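Local coordinates for paenibacillus xanthan lyase (Paenibacillus, PDB 6F2P), which cleaves the side chains of the polysaccharide xanthan by a lyase (eliminative) reaction, removing the terminal mannose attached to glucuronic acid, at residues I762-P767 / V813-T818; Y806-L811 / S872-L877; Y819-R824 / D894-V899; S823-S828 / K858-G863. All coordinates share one frame; numbering follows the deposited sequence.

Overall arrangement
Following the chain from the N terminus, the linker 762-767 is met first by 813-818, so interaction 1 closes a loop as the chain enters a calcium-bound beta-sandwich. Interaction 2 opens within that loop, at 806-811, and closes at 872-877, so the two cross. Interactions 3 and 4 both start from strand 817-826 and share Ser823 and Arg824; they pair it with 894-899 on one side and 858-863 on the other. Interaction 4 falls within the span of interaction 2, whereas interaction 3 crosses it. Interaction 2 lies in one sheet, interactions 3 and 4 in the other, with Phe875 touching Val821 and Leu898 between them. Asn766 joins interaction 1 to Leu898.

Interaction 1. Residues I762-P767 / V813-T818; sequences IPIPNP and VTQPGT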
loop_
_atom_site.group_PDB
_atom_site.type_symbol
_atom_site.label_atom_id
_atom_site.label_comp_id
_atom_site.label_asym_id
_atom_site.label_seq_id
_atom_site.Cartn_x
_atom_site.Cartn_y
_atom_site.Cartn_z
ATOM N N ILE A 762 -0.747 14.673 -27.618
ATOM C CA ILE A 762 0.505 14.843 -26.894
ATOM C C ILE A 762 1.643 14.285 -27.730
ATOM O O ILE A 762 1.802 13.070 -27.833
ATOM C CB ILE A 762 0.463 14.113 -25.533
ATOM C CG1 ILE A 762 -0.669 14.665 -24.665
ATOM C CG2 ILE A 762 1.792 14.232 -24.803
ATOM C CD1 ILE A 762 -0.740 14.021 -23.296
ATOM N N PRO A 763 2.441 15.170 -28.342
ATOM C CA PRO A 763 3.497 14.701 -29.253
ATOM C C PRO A 763 4.614 13.997 -28.490
ATOM O O PRO A 763 4.657 14.086 -27.256
ATOM C CB PRO A 763 4.005 15.994 -29.889
ATOM C CG PRO A 763 3.701 17.052 -28.880
ATOM C CD PRO A 763 2.439 16.635 -28.187
ATOM N N ILE A 764 5.487 13.295 -29.207
ATOM C CA ILE A 764 6.605 12.607 -28.572
ATOM C C ILE A 764 7.516 13.622 -27.895
ATOM O O ILE A 764 8.113 14.464 -28.559
ATOM C CB ILE A 764 7.420 11.808 -29.593
ATOM C CG1 ILE A 764 6.539 10.758 -30.273
ATOM C CG2 ILE A 764 8.616 11.173 -28.933
ATOM C CD1 ILE A 764 5.916 9.752 -29.313
ATOM N N PRO A 765 7.624 13.551 -26.561
ATOM C CA PRO A 765 8.379 14.544 -25.786
ATOM C C PRO A 765 9.888 14.515 -26.041
ATOM O O PRO A 765 10.657 14.315 -25.104
ATOM C CB PRO A 765 8.085 14.142 -24.336
ATOM C CG PRO A 765 7.778 12.702 -24.405
ATOM C CD PRO A 765 7.035 12.512 -25.698
ATOM N N ASN A 766 10.303 14.720 -27.285
ATOM C CA ASN A 766 11.721 14.752 -27.627
ATOM C C ASN A 766 12.378 16.055 -27.195
ATOM O O ASN A 766 11.788 17.122 -27.344
ATOM C CB ASN A 766 11.914 14.545 -29.136
ATOM C CG ASN A 766 11.773 13.086 -29.550
ATOM O OD1 ASN A 766 12.224 12.180 -28.843
ATOM N ND2 ASN A 766 11.149 12.854 -30.701
ATOM N N PRO A 767 13.598 15.971 -26.636
ATOM C CA PRO A 767 14.279 14.706 -26.339
ATOM C C PRO A 767 13.903 14.170 -24.955
ATOM O O PRO A 767 13.462 14.938 -24.095
ATOM C CB PRO A 767 15.756 15.103 -26.360
ATOM C CG PRO A 767 15.751 16.507 -25.860
ATOM C CD PRO A 767 14.457 17.137 -26.348
ATOM N N VAL A 813 6.027 6.749 -24.271
ATOM C CA VAL A 813 5.826 6.908 -25.708
ATOM C C VAL A 813 4.367 7.281 -25.962
ATOM O O VAL A 813 3.480 6.419 -25.980
ATOM C CB VAL A 813 6.195 5.626 -26.475
ATOM C CG1 VAL A 813 5.977 5.809 -27.984
ATOM C CG2 VAL A 813 7.637 5.230 -26.172
ATOM N N THR A 814 4.131 8.574 -26.165
ATOM C CA THR A 814 2.782 9.138 -26.134
ATOM C C THR A 814 1.984 8.976 -27.421
ATOM O O THR A 814 0.782 9.235 -27.441
ATOM C CB THR A 814 2.833 10.629 -25.793
ATOM O OG1 THR A 814 3.501 11.330 -26.848
ATOM C CG2 THR A 814 3.586 10.845 -24.481
ATOM N N GLN A 815 2.655 8.567 -28.495
ATOM C CA GLN A 815 1.998 8.355 -29.785
ATOM C C GLN A 815 2.451 7.032 -30.371
ATOM O O GLN A 815 3.642 6.835 -30.613
ATOM C CB GLN A 815 2.326 9.484 -30.772
ATOM C CG GLN A 815 1.847 10.852 -30.334
ATOM C CD GLN A 815 0.336 10.913 -30.208
ATOM O OE1 GLN A 815 -0.386 10.191 -30.896
ATOM N NE2 GLN A 815 -0.149 11.781 -29.331
ATOM N N PRO A 816 1.504 6.118 -30.610
ATOM C CA PRO A 816 1.859 4.838 -31.225
ATOM C C PRO A 816 2.473 5.063 -32.598
ATOM O O PRO A 816 2.064 5.980 -33.304
ATOM C CB PRO A 816 0.507 4.126 -31.358
ATOM C CG PRO A 816 -0.506 5.221 -31.338
ATOM C CD PRO A 816 0.050 6.272 -30.435
ATOM N N GLY A 817 3.451 4.241 -32.957
ATOM C CA GLY A 817 4.065 4.308 -34.264
ATOM C C GLY A 817 5.344 3.502 -34.298
ATOM O O GLY A 817 5.752 2.925 -33.290
ATOM N N THR A 818 5.977 3.450 -35.466
ATOM C CA THR A 818 7.297 2.856 -35.586
ATOM C C THR A 818 8.351 3.956 -35.612
ATOM O O THR A 818 8.406 4.757 -36.538
ATOM C CB THR A 818 7.411 2.001 -36.852
ATOM O OG1 THR A 818 6.534 0.875 -36.742
ATOM C CG2 THR A 818 8.839 1.512 -37.042
HETATM O O HOH W 1 -2.267 12.693 -26.961
#
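A hydrogen-bonded contact between an interdomain linker and a turn, with a small apolar flank, joins Ile762 to Thr814 and Gln815 where the chain enters the beta-sandwich that follows. The evidence is the carbonyl oxygen of Ile762, which takes two side-chain donors: Thr814 OG1 lies 2.6 Å from Ile762 O, and Gln815 NE2 lies 2.8 Å from the same oxygen, with a nearly straight N-H...O angle of 168°. Both donors stand well out of the carbonyl plane, on opposite faces of it, so the oxygen is gripped from two sides. The chi1 of Thr814 (65°) sets OG1 between the backbone N and the carbonyl carbon, aimed at the linker, while the bend of Gln815 at chi2 (-63°) folds its amide back over Ile762. A water 2.6 Å from Ile762 N accepts its hydrogen and makes a weak bond to Gln815 NE2.

Ile762 CG2 meets Thr814 CG2 at 3.8 Å, the two side chains crossing at about a right angle. Ile764 reaches across with its CD1, 3.9 Å from Gln815 CB and also against Val813 CG1. Lys734 of strand 731-736, in the sheet before the linker, touches both Ile762 and Thr814, and Leu898 packs against Ile764 and Val813.

The backbone turns at Pro765 in an inverse gamma turn, with Asn766 N bonded to Ile764 O. The whole is a proline-rich interdomain linker, fastened to the turn by which strand 806-813 passes over to strand 817-826 in the opposing sheet of the sandwich.

Interaction 2. Residues Y806-L811 / S872-L877; sequences YVEFSL and SYLFRL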
loop_
_atom_site.group_PDB
_atom_site.type_symbol
_atom_site.label_atom_id
_atom_site.label_comp_id
_atom_site.label_asym_id
_atom_site.label_seq_id
_atom_site.Cartn_x
_atom_site.Cartn_y
_atom_site.Cartn_z
ATOM N N TYR A 806 23.847 -3.236 -17.013
ATOM C CA TYR A 806 22.850 -2.473 -17.743
ATOM C C TYR A 806 22.202 -1.398 -16.885
ATOM O O TYR A 806 22.342 -1.394 -15.662
ATOM C CB TYR A 806 21.776 -3.404 -18.317
ATOM C CG TYR A 806 20.954 -4.102 -17.263
ATOM C CD1 TYR A 806 19.794 -3.524 -16.765
ATOM C CD2 TYR A 806 21.336 -5.343 -16.768
ATOM C CE1 TYR A 806 19.041 -4.155 -15.796
ATOM C CE2 TYR A 806 20.586 -5.984 -15.803
ATOM C CZ TYR A 806 19.441 -5.383 -15.319
ATOM O OH TYR A 806 18.684 -6.013 -14.358
ATOM N N VAL A 807 21.517 -0.476 -17.553
ATOM C CA VAL A 807 20.615 0.468 -16.907
ATOM C C VAL A 807 19.351 0.502 -17.755
ATOM O O VAL A 807 19.419 0.654 -18.975
ATOM C CB VAL A 807 21.206 1.887 -16.820
ATOM C CG1 VAL A 807 20.263 2.812 -16.056
ATOM C CG2 VAL A 807 22.585 1.861 -16.181
ATOM N N GLU A 808 18.204 0.325 -17.114
ATOM C CA GLU A 808 16.947 0.224 -17.830
ATOM C C GLU A 808 16.059 1.408 -17.451
ATOM O O GLU A 808 15.779 1.631 -16.267
ATOM C CB GLU A 808 16.270 -1.113 -17.508
ATOM C CG GLU A 808 14.957 -1.363 -18.234
ATOM C CD GLU A 808 14.418 -2.764 -17.997
ATOM O OE1 GLU A 808 14.576 -3.619 -18.897
ATOM O OE2 GLU A 808 13.840 -3.010 -16.914
ATOM N N PHE A 809 15.643 2.177 -18.453
ATOM C CA PHE A 809 14.844 3.374 -18.220
ATOM C C PHE A 809 13.384 3.147 -18.598
ATOM O O PHE A 809 13.064 2.226 -19.349
ATOM C CB PHE A 809 15.374 4.546 -19.042
ATOM C CG PHE A 809 16.824 4.852 -18.821
ATOM C CD1 PHE A 809 17.213 5.743 -17.830
ATOM C CD2 PHE A 809 17.798 4.284 -19.632
ATOM C CE1 PHE A 809 18.554 6.048 -17.629
ATOM C CE2 PHE A 809 19.137 4.591 -19.449
ATOM C CZ PHE A 809 19.515 5.476 -18.444
ATOM N N SER A 810 12.503 4.002 -18.093
ATOM C CA SER A 810 11.114 3.976 -18.521
ATOM C C SER A 810 10.766 5.270 -19.241
ATOM O O SER A 810 10.876 6.356 -18.679
ATOM C CB SER A 810 10.171 3.759 -17.340
ATOM O OG SER A 810 8.832 3.673 -17.796
ATOM N N LEU A 811 10.350 5.138 -20.496
ATOM C CA LEU A 811 10.004 6.280 -21.330
ATOM C C LEU A 811 8.521 6.241 -21.665
ATOM O O LEU A 811 7.972 5.179 -21.979
ATOM C CB LEU A 811 10.817 6.264 -22.627
ATOM C CG LEU A 811 12.304 6.647 -22.620
ATOM C CD1 LEU A 811 13.145 5.726 -21.727
ATOM C CD2 LEU A 811 12.843 6.655 -24.053
ATOM N N SER A 872 4.131 3.349 -21.476
ATOM C CA SER A 872 5.513 3.247 -21.040
ATOM C C SER A 872 6.233 2.086 -21.722
ATOM O O SER A 872 5.639 1.037 -21.984
ATOM C CB SER A 872 5.579 3.109 -19.518
ATOM O OG SER A 872 5.055 4.267 -18.887
ATOM N N TYR A 873 7.509 2.298 -22.030
ATOM C CA TYR A 873 8.354 1.255 -22.600
ATOM C C TYR A 873 9.697 1.247 -21.887
ATOM O O TYR A 873 10.205 2.294 -21.494
ATOM C CB TYR A 873 8.549 1.466 -24.106
ATOM C CG TYR A 873 7.310 1.179 -24.926
ATOM C CD1 TYR A 873 6.293 2.118 -25.039
ATOM C CD2 TYR A 873 7.160 -0.033 -25.588
ATOM C CE1 TYR A 873 5.161 1.858 -25.773
ATOM C CE2 TYR A 873 6.029 -0.302 -26.334
ATOM C CZ TYR A 873 5.033 0.648 -26.424
ATOM O OH TYR A 873 3.903 0.384 -27.167
ATOM N N LEU A 874 10.271 0.066 -21.710
ATOM C CA LEU A 874 11.550 -0.035 -21.032
ATOM C C LEU A 874 12.707 -0.054 -22.033
ATOM O O LEU A 874 12.869 -1.004 -22.805
ATOM C CB LEU A 874 11.591 -1.272 -20.137
ATOM C CG LEU A 874 10.423 -1.450 -19.166
ATOM C CD1 LEU A 874 10.451 -2.864 -18.586
ATOM C CD2 LEU A 874 10.473 -0.398 -18.063
ATOM N N PHE A 875 13.500 1.013 -22.011
ATOM C CA PHE A 875 14.686 1.130 -22.846
ATOM C C PHE A 875 15.897 0.719 -22.022
ATOM O O PHE A 875 16.290 1.425 -21.091
ATOM C CB PHE A 875 14.876 2.579 -23.307
ATOM C CG PHE A 875 13.911 3.029 -24.377
ATOM C CD1 PHE A 875 12.546 3.008 -24.164
ATOM C CD2 PHE A 875 14.386 3.529 -25.580
ATOM C CE1 PHE A 875 11.672 3.447 -25.142
ATOM C CE2 PHE A 875 13.524 3.967 -26.556
ATOM C CZ PHE A 875 12.165 3.929 -26.340
ATOM N N ARG A 876 16.494 -0.418 -22.362
ATOM C CA ARG A 876 17.658 -0.916 -21.630
ATOM C C ARG A 876 18.944 -0.794 -22.447
ATOM O O ARG A 876 18.991 -1.182 -23.621
ATOM C CB ARG A 876 17.448 -2.374 -21.215
ATOM C CG ARG A 876 18.706 -3.054 -20.721
ATOM C CD ARG A 876 18.436 -4.487 -20.293
ATOM N NE ARG A 876 17.352 -4.574 -19.320
ATOM C CZ ARG A 876 17.176 -5.593 -18.481
ATOM N NH1 ARG A 876 18.023 -6.613 -18.484
ATOM N NH2 ARG A 876 16.159 -5.585 -17.629
ATOM N N LEU A 877 19.982 -0.245 -21.825
ATOM C CA LEU A 877 21.296 -0.166 -22.455
ATOM C C LEU A 877 22.288 -1.079 -21.726
ATOM O O LEU A 877 22.635 -0.845 -20.560
ATOM C CB LEU A 877 21.803 1.277 -22.483
ATOM C CG LEU A 877 21.201 2.244 -23.511
ATOM C CD1 LEU A 877 21.698 3.639 -23.245
ATOM C CD2 LEU A 877 21.535 1.831 -24.945
HETATM O O HOH W 2 7.328 5.651 -18.836
#
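Glu808 OE1 is gripped by two nitrogens of Arg876, at 3.0 Å from NE and 2.8 Å from NH2, in a side-on salt bridge. Both donors come from the same face of the carboxylate, well above its plane, and the bonds are bent. Glu808 OE2 is taken by Asn776 ND2, so both oxygens have partners. The guanidinium lies flat on the Tyr806 ring, planes 3° and centres 3.8 Å apart, a cation-pi stack over the ring face. The bend of Arg876 at chi3 (-54°) turns its face to Tyr806 and its NE/NH2 edge to Glu808. One water links Ser810 OG and Ser872 OG, 2.7 Å from each.

The other face is apolar: Leu811 CD2 sits over the middle of the Phe875 ring, 3.4 Å from its centroid, a CH-pi contact. Between the faces the backbones pair antiparallel, with Val807-Leu877, Phe809-Phe875 and Leu811-Tyr873 as hydrogen-bonded pairs; Phe809 N to Phe875 O measures 2.8 Å.

Strand 775-778 flanks this pair beside 806-813, and strand 832-838 beside 871-882. Phe809, Phe875 and Leu877 point into the sandwich against strands 794-798 and 891-900, while Ser810 touches Val701 and Ser872 OG is hydrogen-bonded to Thr703 OG1, earlier in the chain.

Interaction 3. Residues Y819-R824 / D894-V899; sequences YDVKSR and DNFSLV. With CA (calcium ion), chain C.
Leu898 forms the apolar centre with Val821 and Tyr819: Val821 CG2 lies 4.0 Å from Leu898 CD2, the two side chains side by side and pointing the same way, and Tyr819 CB meets Leu898 CB at 3.7 Å, crossing at about a right angle. Phe896 continues this face, its CD1 3.9 Å from Ser823 CB. On the reverse face the aliphatic part of Lys822 lies across Val899, CD to CG2.

The strands run antiparallel, their axes at 159°. Asp820-Val899, Lys822-Ser897 and Arg824-Asn895 are hydrogen-bonded pairs, as in Ser897 N to Lys822 O at 2.8 Å. At the polar end a classic beta bulge sets two residues, Asp894 and Asn895, opposite Arg824: Arg824 O takes Asp894 N at 2.8 Å and a weak bond from Asn895 N.

Arg824 holds CG opposite its backbone N (chi1 -173°) and stays extended to NE, so it runs alongside Asp894. NH1 then donates to Asp894 OD2 at 3.2 Å, in the guanidinium plane and nearly straight (164°), and also to Asn789 O. Asp894 OD1 binds the calcium ion at 2.3 Å and its backbone O binds too, so the salt bridge holds the carboxylate from its other oxygen. A leucine in place of Arg824 would probably leave Asp894 OD2 and Asn789 O without this donor and let the calcium-binding carboxylate turn more easily.

Glu769, Glu771, Ser791 and Lys794 supply further calcium ligands. Strand 857-867 flanks 817-826 on its other edge, while Phe896 and Leu898 face strands 806-813 and 871-882 of the opposing sheet.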
loop_
_atom_site.group_PDB
_atom_site.type_symbol
_atom_site.label_atom_id
_atom_site.label_comp_id
_atom_site.label_asym_id
_atom_site.label_seq_id
_atom_site.Cartn_x
_atom_site.Cartn_y
_atom_site.Cartn_z
ATOM N N TYR A 819 9.185 4.002 -34.582
ATOM C CA TYR A 819 10.168 5.067 -34.473
ATOM C C TYR A 819 11.596 4.548 -34.570
ATOM O O TYR A 819 11.928 3.462 -34.085
ATOM C CB TYR A 819 9.986 5.847 -33.163
ATOM C CG TYR A 819 8.620 6.472 -32.999
ATOM C CD1 TYR A 819 8.309 7.685 -33.602
ATOM C CD2 TYR A 819 7.639 5.849 -32.244
ATOM C CE1 TYR A 819 7.059 8.255 -33.456
ATOM C CE2 TYR A 819 6.385 6.413 -32.091
ATOM C CZ TYR A 819 6.100 7.612 -32.697
ATOM O OH TYR A 819 4.849 8.167 -32.540
ATOM N N ASP A 820 12.436 5.341 -35.218
ATOM C CA ASP A 820 13.865 5.105 -35.230
ATOM C C ASP A 820 14.406 5.627 -33.893
ATOM O O ASP A 820 14.173 6.782 -33.527
ATOM C CB ASP A 820 14.472 5.858 -36.416
ATOM C CG ASP A 820 15.850 5.370 -36.777
ATOM O OD1 ASP A 820 16.206 4.240 -36.379
ATOM O OD2 ASP A 820 16.574 6.119 -37.468
ATOM N N VAL A 821 15.097 4.775 -33.142
ATOM C CA VAL A 821 15.566 5.170 -31.815
ATOM C C VAL A 821 16.997 5.692 -31.824
ATOM O O VAL A 821 17.930 4.960 -32.145
ATOM C CB VAL A 821 15.464 4.023 -30.809
ATOM C CG1 VAL A 821 15.968 4.478 -29.446
ATOM C CG2 VAL A 821 14.029 3.550 -30.713
ATOM N N LYS A 822 17.156 6.962 -31.463
ATOM C CA LYS A 822 18.462 7.610 -31.423
ATOM C C LYS A 822 18.862 8.001 -29.996
ATOM O O LYS A 822 18.013 8.267 -29.142
ATOM C CB LYS A 822 18.463 8.857 -32.316
ATOM C CG LYS A 822 18.097 8.588 -33.766
ATOM C CD LYS A 822 18.318 9.809 -34.661
ATOM C CE LYS A 822 18.294 9.408 -36.133
ATOM N NZ LYS A 822 18.484 10.550 -37.077
ATOM N N SER A 823 20.160 8.040 -29.735
ATOM C CA SER A 823 20.637 8.526 -28.448
ATOM C C SER A 823 21.793 9.490 -28.655
ATOM O O SER A 823 22.620 9.290 -29.543
ATOM C CB SER A 823 21.065 7.365 -27.548
ATOM O OG SER A 823 22.180 6.682 -28.089
ATOM N N ARG A 824 21.830 10.550 -27.857
ATOM C CA ARG A 824 22.921 11.515 -27.930
ATOM C C ARG A 824 23.919 11.193 -26.833
ATOM O O ARG A 824 23.569 11.167 -25.658
ATOM C CB ARG A 824 22.410 12.953 -27.800
ATOM C CG ARG A 824 23.471 14.016 -28.024
ATOM C CD ARG A 824 22.875 15.419 -27.969
ATOM N NE ARG A 824 23.637 16.381 -28.764
ATOM C CZ ARG A 824 24.419 17.328 -28.254
ATOM N NH1 ARG A 824 24.549 17.457 -26.944
ATOM N NH2 ARG A 824 25.070 18.155 -29.060
ATOM N N ASP A 894 23.306 11.382 -22.872
ATOM C CA ASP A 894 22.662 12.693 -22.800
ATOM C C ASP A 894 21.149 12.560 -22.904
ATOM O O ASP A 894 20.423 13.050 -22.039
ATOM C CB ASP A 894 23.205 13.645 -23.880
ATOM C CG ASP A 894 22.690 15.084 -23.722
ATOM O OD1 ASP A 894 21.992 15.368 -22.720
ATOM O OD2 ASP A 894 22.994 15.935 -24.590
ATOM N N ASN A 895 20.676 11.903 -23.962
ATOM C CA ASN A 895 19.238 11.725 -24.151
ATOM C C ASN A 895 18.866 10.640 -25.158
ATOM O O ASN A 895 19.733 9.998 -25.747
ATOM C CB ASN A 895 18.561 13.054 -24.519
ATOM C CG ASN A 895 19.021 13.610 -25.861
ATOM O OD1 ASN A 895 19.405 12.870 -26.765
ATOM N ND2 ASN A 895 18.968 14.931 -25.996
ATOM N N PHE A 896 17.564 10.438 -25.328
ATOM C CA PHE A 896 17.033 9.630 -26.412
ATOM C C PHE A 896 16.150 10.529 -27.270
ATOM O O PHE A 896 15.586 11.507 -26.780
ATOM C CB PHE A 896 16.180 8.478 -25.882
ATOM C CG PHE A 896 16.956 7.403 -25.173
ATOM C CD1 PHE A 896 17.703 6.484 -25.890
ATOM C CD2 PHE A 896 16.909 7.291 -23.790
ATOM C CE1 PHE A 896 18.407 5.489 -25.248
ATOM C CE2 PHE A 896 17.611 6.289 -23.136
ATOM C CZ PHE A 896 18.364 5.388 -23.870
ATOM N N SER A 897 16.044 10.197 -28.549
ATOM C CA SER A 897 15.046 10.793 -29.417
ATOM C C SER A 897 14.350 9.663 -30.150
ATOM O O SER A 897 14.989 8.688 -30.523
ATOM C CB SER A 897 15.699 11.732 -30.431
ATOM O OG SER A 897 16.240 12.878 -29.803
ATOM N N LEU A 898 13.044 9.780 -30.341
ATOM C CA LEU A 898 12.328 8.859 -31.217
ATOM C C LEU A 898 11.898 9.635 -32.449
ATOM O O LEU A 898 11.121 10.583 -32.350
ATOM C CB LEU A 898 11.100 8.267 -30.529
ATOM C CG LEU A 898 11.272 7.734 -29.111
ATOM C CD1 LEU A 898 9.983 7.072 -28.659
ATOM C CD2 LEU A 898 12.439 6.778 -29.023
ATOM N N VAL A 899 12.417 9.230 -33.601
ATOM C CA VAL A 899 12.161 9.907 -34.863
ATOM C C VAL A 899 11.228 9.054 -35.712
ATOM O O VAL A 899 11.358 7.834 -35.730
ATOM C CB VAL A 899 13.474 10.104 -35.632
ATOM C CG1 VAL A 899 13.237 10.899 -36.906
ATOM C CG2 VAL A 899 14.500 10.788 -34.739
HETATM CA CA CA C . 20.555 15.668 -20.997
#

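Interaction 4. Residues S823-S828 / K858-G863; sequences SRIMKS and KEFTMG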
loop_
_atom_site.group_PDB
_atom_site.type_symbol
_atom_site.label_atom_id
_atom_site.label_comp_id
_atom_site.label_asym_id
_atom_site.label_seq_id
_atom_site.Cartn_x
_atom_site.Cartn_y
_atom_site.Cartn_z
ATOM N N SER A 823 20.160 8.040 -29.735
ATOM C CA SER A 823 20.637 8.526 -28.448
ATOM C C SER A 823 21.793 9.490 -28.655
ATOM O O SER A 823 22.620 9.290 -29.543
ATOM C CB SER A 823 21.065 7.365 -27.548
ATOM O OG SER A 823 22.180 6.682 -28.089
ATOM N N ARG A 824 21.830 10.550 -27.857
ATOM C CA ARG A 824 22.921 11.515 -27.930
ATOM C C ARG A 824 23.919 11.193 -26.833
ATOM O O ARG A 824 23.569 11.167 -25.658
ATOM C CB ARG A 824 22.410 12.953 -27.800
ATOM C CG ARG A 824 23.471 14.016 -28.024
ATOM C CD ARG A 824 22.875 15.419 -27.969
ATOM N NE ARG A 824 23.637 16.381 -28.764
ATOM C CZ ARG A 824 24.419 17.328 -28.254
ATOM N NH1 ARG A 824 24.549 17.457 -26.944
ATOM N NH2 ARG A 824 25.070 18.155 -29.060
ATOM N N ILE A 825 25.155 10.927 -27.239
ATOM C CA ILE A 825 26.199 10.486 -26.333
ATOM C C ILE A 825 27.298 11.544 -26.234
ATOM O O ILE A 825 27.792 12.027 -27.258
ATOM C CB ILE A 825 26.825 9.163 -26.836
ATOM C CG1 ILE A 825 25.751 8.073 -27.006
ATOM C CG2 ILE A 825 27.977 8.728 -25.931
ATOM C CD1 ILE A 825 24.875 7.853 -25.789
ATOM N N MET A 826 27.676 11.915 -25.011
ATOM C CA MET A 826 28.797 12.831 -24.821
ATOM C C MET A 826 30.116 12.062 -24.885
ATOM O O MET A 826 30.187 10.891 -24.489
ATOM C CB MET A 826 28.672 13.559 -23.488
ATOM C CG MET A 826 27.358 14.278 -23.304
ATOM S SD MET A 826 27.212 15.665 -24.434
ATOM C CE MET A 826 25.936 15.048 -25.505
ATOM N N LYS A 827 31.159 12.714 -25.395
ATOM C CA LYS A 827 32.469 12.080 -25.478
ATOM C C LYS A 827 33.036 11.853 -24.083
ATOM O O LYS A 827 32.954 12.723 -23.210
ATOM C CB LYS A 827 33.444 12.926 -26.307
ATOM C CG LYS A 827 34.827 12.294 -26.493
ATOM C CD LYS A 827 35.760 13.219 -27.267
ATOM C CE LYS A 827 37.181 12.674 -27.326
ATOM N NZ LYS A 827 38.092 13.678 -27.946
ATOM N N SER A 828 33.610 10.677 -23.881
ATOM C CA SER A 828 34.222 10.327 -22.614
ATOM C C SER A 828 35.321 9.326 -22.914
ATOM O O SER A 828 35.130 8.415 -23.719
ATOM C CB SER A 828 33.177 9.720 -21.674
ATOM O OG SER A 828 33.757 9.184 -20.496
ATOM N N LYS A 858 28.022 12.835 -30.305
ATOM C CA LYS A 858 27.529 12.283 -31.561
ATOM C C LYS A 858 26.121 11.746 -31.367
ATOM O O LYS A 858 25.735 11.378 -30.261
ATOM C CB LYS A 858 28.435 11.154 -32.064
ATOM C CG LYS A 858 29.846 11.578 -32.428
ATOM C CD LYS A 858 30.542 10.508 -33.255
ATOM C CE LYS A 858 30.651 9.178 -32.508
ATOM N NZ LYS A 858 31.359 8.127 -33.316
ATOM N N GLU A 859 25.355 11.700 -32.447
ATOM C CA GLU A 859 24.015 11.138 -32.399
ATOM C C GLU A 859 24.039 9.721 -32.950
ATOM O O GLU A 859 24.207 9.524 -34.155
ATOM C CB GLU A 859 23.053 11.978 -33.229
ATOM C CG GLU A 859 21.612 11.738 -32.871
ATOM C CD GLU A 859 21.224 12.441 -31.591
ATOM O OE1 GLU A 859 21.861 13.466 -31.257
ATOM O OE2 GLU A 859 20.281 11.973 -30.918
ATOM N N PHE A 860 23.872 8.736 -32.073
ATOM C CA PHE A 860 23.864 7.343 -32.492
ATOM C C PHE A 860 22.464 6.908 -32.885
ATOM O O PHE A 860 21.507 7.147 -32.154
ATOM C CB PHE A 860 24.395 6.435 -31.376
ATOM C CG PHE A 860 25.871 6.558 -31.151
ATOM C CD1 PHE A 860 26.393 7.631 -30.434
ATOM C CD2 PHE A 860 26.744 5.609 -31.659
ATOM C CE1 PHE A 860 27.760 7.755 -30.227
ATOM C CE2 PHE A 860 28.114 5.721 -31.453
ATOM C CZ PHE A 860 28.623 6.798 -30.735
ATOM N N THR A 861 22.346 6.270 -34.044
ATOM C CA THR A 861 21.095 5.640 -34.437
ATOM C C THR A 861 21.141 4.180 -34.007
ATOM O O THR A 861 21.865 3.374 -34.590
ATOM C CB THR A 861 20.873 5.721 -35.953
ATOM O OG1 THR A 861 21.011 7.077 -36.381
ATOM C CG2 THR A 861 19.483 5.235 -36.308
ATOM N N MET A 862 20.376 3.846 -32.973
ATOM C CA MET A 862 20.410 2.502 -32.416
ATOM C C MET A 862 19.670 1.540 -33.325
ATOM O O MET A 862 20.124 0.423 -33.573
ATOM C CB MET A 862 19.783 2.477 -31.021
ATOM C CG MET A 862 20.242 3.593 -30.091
ATOM S SD MET A 862 22.007 3.536 -29.767
ATOM C CE MET A 862 22.172 1.918 -29.010
ATOM N N GLY A 863 18.521 1.978 -33.820
ATOM C CA GLY A 863 17.714 1.136 -34.678
ATOM C C GLY A 863 16.240 1.450 -34.572
ATOM O O GLY A 863 15.839 2.380 -33.876
#
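A classic beta bulge interrupts the antiparallel pairing of strands 817-826 and 857-867, at one edge of the sandwich sheet, just past the regular pairs of Ser823-Ile825 with Lys858-Phe860: Met862 and Gly863 lie opposite the single residue Val821. Gly863 adopts backbone angles at which any side chain would collide with the carbonyl O before it, a reason for glycine at this place. Ahead of the bulge, Ser823-Phe860 and Ile825-Lys858 are hydrogen-bonded pairs. Ser823 N to Phe860 O and Phe860 N to Ser823 O are each 2.9 Å, and Ile825 N reaches Lys858 O at 3.1 Å. The local strand axes make 138°, a marked twist.

On the inner face the Phe860 ring and Ile825 cross at about a right angle, with Ile825 CG1 3.5 Å from Phe860 CD1; Met849, in a loop, touches both. An alanine in place of Phe860 would probably leave Ile825 CG1 without its ring partner and open a gap beside Met849.

On the other face the bend of Glu859 at chi2 (77°) turns its carboxylate across the base of Arg824, OE1 3.5 Å from Arg824 CB. The charges are opposite, but Arg824 NE to Glu859 OE1 is 4.2 Å, too long for a salt bridge; NH1 is engaged by Asn789 and Asp894. Near the bulge Met862, bent at chi2 and chi3, brings its SD to 3.6 Å from Ser823 OG.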